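Local coordinates for putative hyaluronoglucosaminidase (PDB 6PWI), which belongs to glycoside hydrolase family 84 and probably has the hexosaminidase activity of its family, this chain being the catalytic portion of a longer, probably secreted and wall-anchored protein, at residues A[283-287]-A[288-292]; A[424-428]-A[429-433]; A[58-61]-A[62-66]; A[597-601]-A[602-606]. All blocks are in the same frame, centred on the assembly; numbering follows the deposited sequence.

Interaction 1: A[283-287]-A[288-292]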
loop_
_atom_site.group_PDB
_atom_site.type_symbol
_atom_site.label_atom_id
_atom_site.label_comp_id
_atom_site.label_asym_id
_atom_site.label_seq_id
_atom_site.Cartn_x
_atom_site.Cartn_y
_atom_site.Cartn_z
ATOM N N GLU A 283 -2.212 -28.155 -2.455
ATOM C CA GLU A 283 -2.844 -28.601 -3.690
ATOM C C GLU A 283 -4.252 -28.018 -3.795
ATOM O O GLU A 283 -4.669 -27.622 -4.883
ATOM C CB GLU A 283 -2.882 -30.129 -3.786
ATOM C CG GLU A 283 -1.528 -30.783 -4.000
ATOM C CD GLU A 283 -0.900 -30.564 -5.368
ATOM O OE1 GLU A 283 -1.514 -29.851 -6.198
ATOM O OE2 GLU A 283 0.201 -31.108 -5.602
ATOM N N GLN A 284 -4.970 -27.960 -2.661
ATOM C CA GLN A 284 -6.326 -27.429 -2.641
ATOM C C GLN A 284 -6.315 -25.959 -3.065
ATOM O O GLN A 284 -7.117 -25.556 -3.907
ATOM C CB GLN A 284 -7.011 -27.640 -1.286
ATOM C CG GLN A 284 -8.506 -27.328 -1.316
ATOM C CD GLN A 284 -9.170 -27.143 0.030
ATOM O OE1 GLN A 284 -8.544 -26.790 1.029
ATOM N NE2 GLN A 284 -10.473 -27.359 0.063
ATOM N N LEU A 285 -5.395 -25.169 -2.495
ATOM C CA LEU A 285 -5.288 -23.767 -2.873
ATOM C C LEU A 285 -4.818 -23.665 -4.321
ATOM O O LEU A 285 -5.323 -22.819 -5.058
ATOM C CB LEU A 285 -4.344 -23.019 -1.925
ATOM C CG LEU A 285 -4.943 -22.484 -0.620
ATOM C CD1 LEU A 285 -6.240 -21.728 -0.850
ATOM C CD2 LEU A 285 -5.141 -23.587 0.401
ATOM N N TYR A 286 -3.876 -24.539 -4.722
ATOM C CA TYR A 286 -3.325 -24.552 -6.072
ATOM C C TYR A 286 -4.444 -24.748 -7.094
ATOM O O TYR A 286 -4.393 -24.182 -8.189
ATOM C CB TYR A 286 -2.283 -25.663 -6.252
ATOM C CG TYR A 286 -1.562 -25.631 -7.580
ATOM C CD1 TYR A 286 -0.368 -24.942 -7.729
ATOM C CD2 TYR A 286 -2.068 -26.286 -8.698
ATOM C CE1 TYR A 286 0.292 -24.898 -8.949
ATOM C CE2 TYR A 286 -1.427 -26.245 -9.927
ATOM C CZ TYR A 286 -0.237 -25.552 -10.051
ATOM O OH TYR A 286 0.413 -25.495 -11.250
ATOM N N SER A 287 -5.450 -25.546 -6.703
ATOM C CA SER A 287 -6.544 -25.946 -7.573
ATOM C C SER A 287 -7.495 -24.781 -7.838
ATOM O O SER A 287 -8.279 -24.832 -8.781
ATOM C CB SER A 287 -7.269 -27.148 -7.016
ATOM O OG SER A 287 -8.244 -26.761 -6.061
ATOM N N VAL A 288 -7.443 -23.730 -7.013
ATOM C CA VAL A 288 -8.268 -22.566 -7.299
ATOM C C VAL A 288 -7.421 -21.409 -7.829
ATOM O O VAL A 288 -7.946 -20.318 -8.018
ATOM C CB VAL A 288 -9.185 -22.155 -6.126
ATOM C CG1 VAL A 288 -10.282 -23.178 -5.878
ATOM C CG2 VAL A 288 -8.422 -21.867 -4.841
ATOM N N GLY A 289 -6.123 -21.645 -8.081
ATOM C CA GLY A 289 -5.317 -20.702 -8.850
ATOM C C GLY A 289 -4.179 -20.027 -8.074
ATOM O O GLY A 289 -3.424 -19.251 -8.653
ATOM N N VAL A 290 -4.050 -20.317 -6.774
ATOM C CA VAL A 290 -2.951 -19.797 -5.973
ATOM C C VAL A 290 -1.627 -20.326 -6.525
ATOM O O VAL A 290 -1.476 -21.525 -6.744
ATOM C CB VAL A 290 -3.112 -20.140 -4.479
ATOM C CG1 VAL A 290 -1.936 -19.632 -3.663
ATOM C CG2 VAL A 290 -4.422 -19.616 -3.907
ATOM N N ARG A 291 -0.655 -19.422 -6.715
ATOM C CA ARG A 291 0.609 -19.771 -7.352
ATOM C C ARG A 291 1.806 -19.259 -6.542
ATOM O O ARG A 291 2.934 -19.258 -7.037
ATOM C CB ARG A 291 0.624 -19.268 -8.803
ATOM C CG ARG A 291 -0.294 -20.034 -9.747
ATOM C CD ARG A 291 0.149 -21.466 -10.011
ATOM N NE ARG A 291 -0.751 -22.216 -10.882
ATOM C CZ ARG A 291 -1.931 -22.733 -10.527
ATOM N NH1 ARG A 291 -2.649 -23.393 -11.416
ATOM N NH2 ARG A 291 -2.394 -22.598 -9.295
ATOM N N GLN A 292 1.555 -18.822 -5.298
ATOM C CA GLN A 292 2.608 -18.395 -4.387
ATOM C C GLN A 292 2.130 -18.573 -2.948
ATOM O O GLN A 292 0.965 -18.332 -2.640
ATOM C CB GLN A 292 3.054 -16.959 -4.666
ATOM C CG GLN A 292 4.397 -16.625 -4.030
ATOM C CD GLN A 292 5.007 -15.309 -4.454
ATOM O OE1 GLN A 292 4.362 -14.441 -5.050
ATOM N NE2 GLN A 292 6.282 -15.152 -4.136
#
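The carbonyl oxygen of Tyr286 accepts two N-H groups from the residues that follow: Arg291 NH2 lies 2.8 Å from Tyr286 O, and Gly289 N 3.1 Å. The arginine nitrogen comes in the carbonyl plane, on a lone pair, whereas the glycine amide stands well above that plane. Since NH2 also donates to Val290 O at 2.9 Å, two carbonyls fix the rotation of the guanidinium. It rests flat over one face of the Tyr286 ring, the planes 4° apart, and CZ of Arg291 sits 3.5 Å from the ring centroid in a stacked cation-pi pair. A bend at chi2 (-68°) folds the arginine chain back over the tyrosine. Asp323 spans the stack, its OD1 hydrogen-bonded to Tyr286 OH and its OD2 in a salt bridge with Arg291 NE. One residue earlier, Leu285 O receives two amides, Val288 N and Val290 N, which reach it from opposite faces of its plane. Leu285 CB packs on Val290 CG2 at 3.9 Å. The bonds Val290 N to Leu285 O and Gly289 N to Tyr286 O, with Gly289 at positive phi (115°) as C-prime residue, define a Schellman motif ending helix 268-286 ahead of barrel strand 293-296.

Interaction 2: A[424-428]-A[429-433]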
loop_
_atom_site.group_PDB
_atom_site.type_symbol
_atom_site.label_atom_id
_atom_site.label_comp_id
_atom_site.label_asym_id
_atom_site.label_seq_id
_atom_site.Cartn_x
_atom_site.Cartn_y
_atom_site.Cartn_z
ATOM N N ASN A 424 1.716 -3.666 6.278
ATOM C CA ASN A 424 0.689 -4.276 7.110
ATOM C C ASN A 424 -0.301 -3.174 7.491
ATOM O O ASN A 424 -0.009 -2.360 8.362
ATOM C CB ASN A 424 1.333 -4.966 8.316
ATOM C CG ASN A 424 0.347 -5.637 9.247
ATOM O OD1 ASN A 424 -0.710 -6.079 8.810
ATOM N ND2 ASN A 424 0.686 -5.733 10.524
ATOM N N PRO A 425 -1.461 -3.045 6.806
ATOM C CA PRO A 425 -2.318 -1.867 6.956
ATOM C C PRO A 425 -3.335 -1.978 8.089
ATOM O O PRO A 425 -3.257 -2.901 8.900
ATOM C CB PRO A 425 -3.014 -1.770 5.589
ATOM C CG PRO A 425 -2.431 -2.909 4.763
ATOM C CD PRO A 425 -1.969 -3.945 5.768
ATOM N N MET A 426 -4.273 -1.016 8.121
ATOM C CA MET A 426 -5.281 -0.884 9.164
ATOM C C MET A 426 -6.431 -1.848 8.900
ATOM O O MET A 426 -6.592 -2.337 7.787
ATOM C CB MET A 426 -5.868 0.529 9.165
ATOM C CG MET A 426 -4.856 1.625 9.376
ATOM S SD MET A 426 -5.656 3.241 9.199
ATOM C CE MET A 426 -5.335 3.566 7.465
ATOM N N GLN A 427 -7.269 -2.072 9.914
ATOM C CA GLN A 427 -8.494 -2.824 9.692
ATOM C C GLN A 427 -9.444 -2.015 8.807
ATOM O O GLN A 427 -10.413 -2.555 8.278
ATOM C CB GLN A 427 -9.122 -3.243 11.020
ATOM C CG GLN A 427 -9.757 -2.094 11.782
ATOM C CD GLN A 427 -10.530 -2.569 12.986
ATOM O OE1 GLN A 427 -10.284 -3.647 13.533
ATOM N NE2 GLN A 427 -11.479 -1.751 13.413
ATOM N N GLU A 428 -9.148 -0.719 8.644
ATOM C CA GLU A 428 -9.900 0.151 7.750
ATOM C C GLU A 428 -9.268 0.080 6.362
ATOM O O GLU A 428 -8.250 0.728 6.097
ATOM C CB GLU A 428 -9.937 1.590 8.275
ATOM C CG GLU A 428 -10.791 1.764 9.513
ATOM C CD GLU A 428 -10.145 1.296 10.806
ATOM O OE1 GLU A 428 -8.914 1.094 10.816
ATOM O OE2 GLU A 428 -10.876 1.124 11.805
ATOM N N ALA A 429 -9.896 -0.710 5.484
ATOM C CA ALA A 429 -9.279 -1.097 4.227
ATOM C C ALA A 429 -9.114 0.103 3.292
ATOM O O ALA A 429 -8.017 0.345 2.794
ATOM C CB ALA A 429 -10.049 -2.226 3.593
ATOM N N GLN A 430 -10.198 0.854 3.072
ATOM C CA GLN A 430 -10.193 1.978 2.143
ATOM C C GLN A 430 -9.182 3.042 2.574
ATOM O O GLN A 430 -8.412 3.524 1.750
ATOM C CB GLN A 430 -11.604 2.547 1.985
ATOM C CG GLN A 430 -12.587 1.572 1.355
ATOM C CD GLN A 430 -12.307 1.349 -0.111
ATOM O OE1 GLN A 430 -12.066 2.284 -0.868
ATOM N NE2 GLN A 430 -12.336 0.095 -0.527
ATOM N N ALA A 431 -9.167 3.382 3.872
ATOM C CA ALA A 431 -8.234 4.345 4.439
ATOM C C ALA A 431 -6.786 3.912 4.210
ATOM O O ALA A 431 -5.891 4.754 4.135
ATOM C CB ALA A 431 -8.524 4.529 5.905
ATOM N N SER A 432 -6.564 2.600 4.093
ATOM C CA SER A 432 -5.230 2.053 3.911
ATOM C C SER A 432 -4.672 2.369 2.525
ATOM O O SER A 432 -3.475 2.200 2.286
ATOM C CB SER A 432 -5.222 0.574 4.172
ATOM O OG SER A 432 -5.459 0.318 5.544
ATOM N N LYS A 433 -5.530 2.832 1.610
ATOM C CA LYS A 433 -5.085 3.044 0.238
ATOM C C LYS A 433 -3.949 4.064 0.178
ATOM O O LYS A 433 -3.134 3.999 -0.744
ATOM C CB LYS A 433 -6.231 3.413 -0.710
ATOM C CG LYS A 433 -7.119 2.240 -1.105
ATOM C CD LYS A 433 -8.358 2.687 -1.832
ATOM C CE LYS A 433 -9.245 1.556 -2.290
ATOM N NZ LYS A 433 -10.184 2.067 -3.312
HETATM O O HOH W 1 -12.349 -2.012 6.171
#
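Between Pro425 and Ser432 the chain folds back on itself, bringing their CA atoms to 5.8 Å; residues 429-432 coil with helical phi/psi but lack the regular bonds. The closing backbone bond, Ser432 N to Glu428 O, is weak. The Ser432 side chain does more: Ser432 OG donates to Glu428 O, 2.9 Å away, from above the carbonyl plane, and accepts from Met426 N at 3.1 Å (N-H...O angle 143°). The hydroxyl can reach both because it lies anti to its own carbonyl carbon (chi1 -68°). This is the loop between the eighth strand of the (beta/alpha)8 barrel, 418-423, and helix 433-444, so the serine links the strand exit to the turn entering the helix. The Met426 chain bends at chi3 and lays its CE methyl against Ala431 CB, 3.7 Å off. A water donates to Gln427 O at 2.9 Å and accepts from Ala429 N, bridging the two. Gln427 NE2 bonds weakly to Glu428 OE2 and also reaches Pro598 O, while Glu428 OE1 pairs with Asn396. Lys433 NZ donates to Gln430 OE1, and both side chains meet on Asp198, by salt bridge from Lys433 and hydrogen bond from Gln430 NE2.

Interaction 3: A[58-61]-A[62-66]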
loop_
_atom_site.group_PDB
_atom_site.type_symbol
_atom_site.label_atom_id
_atom_site.label_comp_id
_atom_site.label_asym_id
_atom_site.label_seq_id
_atom_site.Cartn_x
_atom_site.Cartn_y
_atom_site.Cartn_z
ATOM N N VAL A 58 -4.359 -4.359 -32.995
ATOM C CA VAL A 58 -3.744 -4.891 -31.794
ATOM C C VAL A 58 -2.989 -6.170 -32.153
ATOM O O VAL A 58 -3.563 -7.101 -32.719
ATOM C CB VAL A 58 -4.818 -5.174 -30.731
ATOM C CG1 VAL A 58 -4.234 -5.890 -29.529
ATOM C CG2 VAL A 58 -5.535 -3.906 -30.310
ATOM N N VAL A 59 -1.705 -6.216 -31.778
ATOM C CA VAL A 59 -0.858 -7.369 -32.022
ATOM C C VAL A 59 -0.313 -7.866 -30.686
ATOM O O VAL A 59 0.465 -7.169 -30.043
ATOM C CB VAL A 59 0.291 -7.011 -32.984
ATOM C CG1 VAL A 59 1.205 -8.197 -33.257
ATOM C CG2 VAL A 59 -0.224 -6.399 -34.279
ATOM N N PHE A 60 -0.726 -9.070 -30.280
ATOM C CA PHE A 60 -0.153 -9.714 -29.111
ATOM C C PHE A 60 0.758 -10.856 -29.554
ATOM O O PHE A 60 0.361 -11.699 -30.350
ATOM C CB PHE A 60 -1.231 -10.366 -28.243
ATOM C CG PHE A 60 -2.324 -9.464 -27.725
ATOM C CD1 PHE A 60 -2.045 -8.447 -26.824
ATOM C CD2 PHE A 60 -3.644 -9.677 -28.096
ATOM C CE1 PHE A 60 -3.061 -7.636 -26.338
ATOM C CE2 PHE A 60 -4.660 -8.874 -27.599
ATOM C CZ PHE A 60 -4.364 -7.854 -26.725
ATOM N N GLU A 61 1.969 -10.897 -28.999
ATOM C CA GLU A 61 2.826 -12.055 -29.159
ATOM C C GLU A 61 2.212 -13.231 -28.408
ATOM O O GLU A 61 1.330 -13.048 -27.578
ATOM C CB GLU A 61 4.217 -11.762 -28.608
ATOM C CG GLU A 61 5.026 -10.843 -29.494
ATOM C CD GLU A 61 6.497 -10.836 -29.127
ATOM O OE1 GLU A 61 6.854 -11.491 -28.126
ATOM O OE2 GLU A 61 7.282 -10.181 -29.845
ATOM N N GLU A 62 2.724 -14.432 -28.691
ATOM C CA GLU A 62 2.196 -15.688 -28.181
ATOM C C GLU A 62 2.438 -15.819 -26.677
ATOM O O GLU A 62 1.713 -16.547 -26.003
ATOM C CB GLU A 62 2.804 -16.860 -28.958
ATOM C CG GLU A 62 2.334 -16.936 -30.400
ATOM C CD GLU A 62 0.865 -17.286 -30.583
ATOM O OE1 GLU A 62 0.374 -18.165 -29.847
ATOM O OE2 GLU A 62 0.211 -16.682 -31.462
ATOM N N GLY A 63 3.451 -15.115 -26.158
ATOM C CA GLY A 63 3.821 -15.209 -24.754
ATOM C C GLY A 63 2.935 -14.382 -23.816
ATOM O O GLY A 63 3.041 -14.524 -22.597
ATOM N N ILE A 64 2.078 -13.521 -24.389
ATOM C CA ILE A 64 1.227 -12.611 -23.635
ATOM C C ILE A 64 -0.016 -13.367 -23.156
ATOM O O ILE A 64 -0.709 -13.993 -23.960
ATOM C CB ILE A 64 0.888 -11.375 -24.501
ATOM C CG1 ILE A 64 2.133 -10.654 -25.036
ATOM C CG2 ILE A 64 -0.058 -10.427 -23.783
ATOM C CD1 ILE A 64 3.190 -10.320 -24.001
ATOM N N ASP A 65 -0.291 -13.326 -21.841
ATOM C CA ASP A 65 -1.354 -14.130 -21.244
ATOM C C ASP A 65 -2.683 -13.379 -21.277
ATOM O O ASP A 65 -2.729 -12.212 -21.668
ATOM C CB ASP A 65 -0.984 -14.652 -19.850
ATOM C CG ASP A 65 -0.883 -13.607 -18.742
ATOM O OD1 ASP A 65 -1.434 -12.488 -18.907
ATOM O OD2 ASP A 65 -0.249 -13.921 -17.703
ATOM N N GLU A 66 -3.759 -14.059 -20.855
ATOM C CA GLU A 66 -5.103 -13.516 -20.992
ATOM C C GLU A 66 -5.267 -12.260 -20.136
ATOM O O GLU A 66 -5.883 -11.287 -20.578
ATOM C CB GLU A 66 -6.180 -14.563 -20.702
ATOM C CG GLU A 66 -6.474 -15.480 -21.885
ATOM C CD GLU A 66 -7.033 -14.847 -23.159
ATOM O OE1 GLU A 66 -8.091 -14.174 -23.081
ATOM O OE2 GLU A 66 -6.414 -15.034 -24.240
#
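A type I beta turn from Glu61 to Ile64 carries the chain out of strand 55-60 and toward helix 66-78, in the N-terminal domain related to domain 2 of glycoside hydrolase family 20. Glu62 and Gly63 sit at helical-region backbone angles (phi -69° and -80°), which makes it type I, and a weak bond from Ile64 N to Glu61 O, 3.3 Å long and 162° at the hydrogen, closes it. The Ile64 side chain then folds back over the same carbonyl, its CB 3.5 Å and its CG1 3.6 Å from Glu61 O. The other branch, CG2, lies anti to the backbone N and meets Phe60 CD1 at 4.1 Å. The two side chains cross at about a right angle, the methyl approaching the ring obliquely. Within the strand, Val58 CG1 covers one face of the Phe60 ring, 3.4 Å above its plane and offset toward the rim. Ile98 of the adjoining strand 94-100 touches both Phe60 and Ile64, and Leu72 of helix 66-78 also packs on Phe60, so the apolar pair belongs to the layer between sheet and helices. Glu61 sends an extended chain the other way, where OE1 is bound by Ser103 OG and Ile100 N and OE2 by the amide of Asp108, so both carboxylate oxygens of this buried residue have partners. After the turn, Asp65 occupies the N-cap position, its side chain capping a backbone N of the coming helix. Strand, tight turn and N-capped helix in this succession open a beta-alpha-beta crossover: strand 55-60, helix 66-78, parallel strand 82-85.

Interaction 4: A[597-601]-A[602-606]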
loop_
_atom_site.group_PDB
_atom_site.type_symbol
_atom_site.label_atom_id
_atom_site.label_comp_id
_atom_site.label_asym_id
_atom_site.label_seq_id
_atom_site.Cartn_x
_atom_site.Cartn_y
_atom_site.Cartn_z
ATOM N N THR A 597 -16.659 3.473 16.956
ATOM C CA THR A 597 -16.412 2.655 15.777
ATOM C C THR A 597 -16.143 1.211 16.199
ATOM O O THR A 597 -15.679 0.959 17.311
ATOM C CB THR A 597 -15.255 3.204 14.925
ATOM O OG1 THR A 597 -14.048 3.214 15.695
ATOM C CG2 THR A 597 -15.533 4.574 14.347
ATOM N N PRO A 598 -16.398 0.219 15.313
ATOM C CA PRO A 598 -16.263 -1.192 15.686
ATOM C C PRO A 598 -14.812 -1.651 15.837
ATOM O O PRO A 598 -13.950 -1.302 15.033
ATOM C CB PRO A 598 -16.950 -1.915 14.520
ATOM C CG PRO A 598 -16.736 -0.989 13.333
ATOM C CD PRO A 598 -16.820 0.410 13.912
ATOM N N VAL A 599 -14.552 -2.414 16.901
ATOM C CA VAL A 599 -13.327 -3.187 17.035
ATOM C C VAL A 599 -13.705 -4.620 17.401
ATOM O O VAL A 599 -14.856 -4.895 17.735
ATOM C CB VAL A 599 -12.337 -2.581 18.051
ATOM C CG1 VAL A 599 -11.681 -1.320 17.517
ATOM C CG2 VAL A 599 -12.962 -2.349 19.421
ATOM N N ILE A 600 -12.711 -5.513 17.366
ATOM C CA ILE A 600 -12.921 -6.950 17.402
ATOM C C ILE A 600 -13.671 -7.343 18.674
ATOM O O ILE A 600 -14.526 -8.226 18.650
ATOM C CB ILE A 600 -11.575 -7.687 17.237
ATOM C CG1 ILE A 600 -11.757 -9.193 17.034
ATOM C CG2 ILE A 600 -10.618 -7.369 18.380
ATOM C CD1 ILE A 600 -10.564 -9.865 16.376
ATOM N N ASN A 601 -13.370 -6.651 19.774
ATOM C CA ASN A 601 -13.878 -7.040 21.078
ATOM C C ASN A 601 -15.133 -6.239 21.434
ATOM O O ASN A 601 -15.885 -6.642 22.314
ATOM C CB ASN A 601 -12.773 -7.004 22.144
ATOM C CG ASN A 601 -11.842 -5.814 22.011
ATOM O OD1 ASN A 601 -11.230 -5.607 20.963
ATOM N ND2 ASN A 601 -11.723 -5.030 23.072
ATOM N N GLY A 602 -15.367 -5.121 20.737
ATOM C CA GLY A 602 -16.475 -4.241 21.064
ATOM C C GLY A 602 -16.427 -2.929 20.283
ATOM O O GLY A 602 -16.588 -2.926 19.063
ATOM N N GLN A 603 -16.208 -1.818 21.003
ATOM C CA GLN A 603 -16.285 -0.488 20.412
ATOM C C GLN A 603 -15.079 0.361 20.809
ATOM O O GLN A 603 -14.486 0.169 21.868
ATOM C CB GLN A 603 -17.602 0.192 20.791
ATOM C CG GLN A 603 -18.785 -0.261 19.943
ATOM C CD GLN A 603 -19.912 0.742 19.976
ATOM O OE1 GLN A 603 -20.328 1.195 21.041
ATOM N NE2 GLN A 603 -20.408 1.107 18.803
ATOM N N SER A 604 -14.731 1.310 19.934
ATOM C CA SER A 604 -13.609 2.207 20.156
ATOM C C SER A 604 -14.010 3.645 19.826
ATOM O O SER A 604 -14.857 3.878 18.965
ATOM C CB SER A 604 -12.414 1.749 19.359
ATOM O OG SER A 604 -11.448 2.778 19.212
ATOM N N ARG A 605 -13.391 4.600 20.532
ATOM C CA ARG A 605 -13.647 6.028 20.369
ATOM C C ARG A 605 -12.657 6.614 19.359
ATOM O O ARG A 605 -11.462 6.706 19.632
ATOM C CB ARG A 605 -13.578 6.720 21.736
ATOM C CG ARG A 605 -13.458 8.238 21.699
ATOM C CD ARG A 605 -13.413 8.854 23.090
ATOM N NE ARG A 605 -12.239 8.462 23.863
ATOM C CZ ARG A 605 -11.051 9.069 23.810
ATOM N NH1 ARG A 605 -10.864 10.103 23.004
ATOM N NH2 ARG A 605 -10.052 8.635 24.560
ATOM N N PRO A 606 -13.104 7.014 18.147
ATOM C CA PRO A 606 -12.188 7.578 17.157
ATOM C C PRO A 606 -11.679 8.909 17.692
ATOM O O PRO A 606 -12.449 9.690 18.258
ATOM C CB PRO A 606 -13.040 7.744 15.894
ATOM C CG PRO A 606 -14.468 7.755 16.395
ATOM C CD PRO A 606 -14.484 6.925 17.660
HETATM O O HOH W 2 -11.730 4.203 17.025
#
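Gly602, Thr597 and Ser604 bury the most surface in this small beta hairpin, where strand 597-599 turns at Ile600 and Asn601 into strand 602-604. The segment axes come within 4.4 Å, with 129° between the directions of these short segments, consistent with a twisted antiparallel pair. Thr597 and Ser604 form an antiparallel hydrogen-bonded pair: Thr597 N to Ser604 O spans 2.7 Å, and Ser604 N to Thr597 O spans 2.8 Å. Gly602 belongs to the looser end next to the turn. Val599 N reaches Gly602 O at 3.0 Å, but the return bond from Gly602 N to Val599 O is more bent, at 137°. With no side chain on Gly602, Val599 CG2 lies directly against its backbone, 3.6 Å from Gly602 C. The other methyl, Val599 CG1, reaches across to Ser604 CB on the partner strand at 3.7 Å, on the sheet face that also carries the Thr597 side chain. From Thr597 the CG2 methyl reaches beyond the last rung to Pro606 CG, 3.9 Å away. Trp549 of helix 540-572 touches both Thr597 and Pro606, seating this end of the hairpin on the helical region that follows the barrel. The threonine hydroxyl, placed between its backbone N and carbonyl carbon (chi1 61°), meets a water that lies 2.8 Å from Thr597 OG1 and also hydrogen-bonds Ser604 OG.

Along the chain the order is interaction 3, interaction 1, interaction 2, interaction 4, each closing before the next opens. Interaction 3 lies in the N-terminal domain; in the (beta/alpha)8 barrel, interaction 1 leads into strand 293-296 and interaction 2 follows strand 418-423; interaction 4 lies between helices 575-591 and 613-623. The centres of interactions 1 and 2 are about 26 Å apart. Interactions 3 and 4 are farthest apart, about 49 Å between centres, on opposite sides of the chain's centre. Only interactions 2 and 4 touch: Gln427 NE2 lies 3.0 Å from Pro598 O, a probable hydrogen bond. Through it the late hairpin joins the loop after the last barrel strand, tying the C-terminal region to the catalytic barrel.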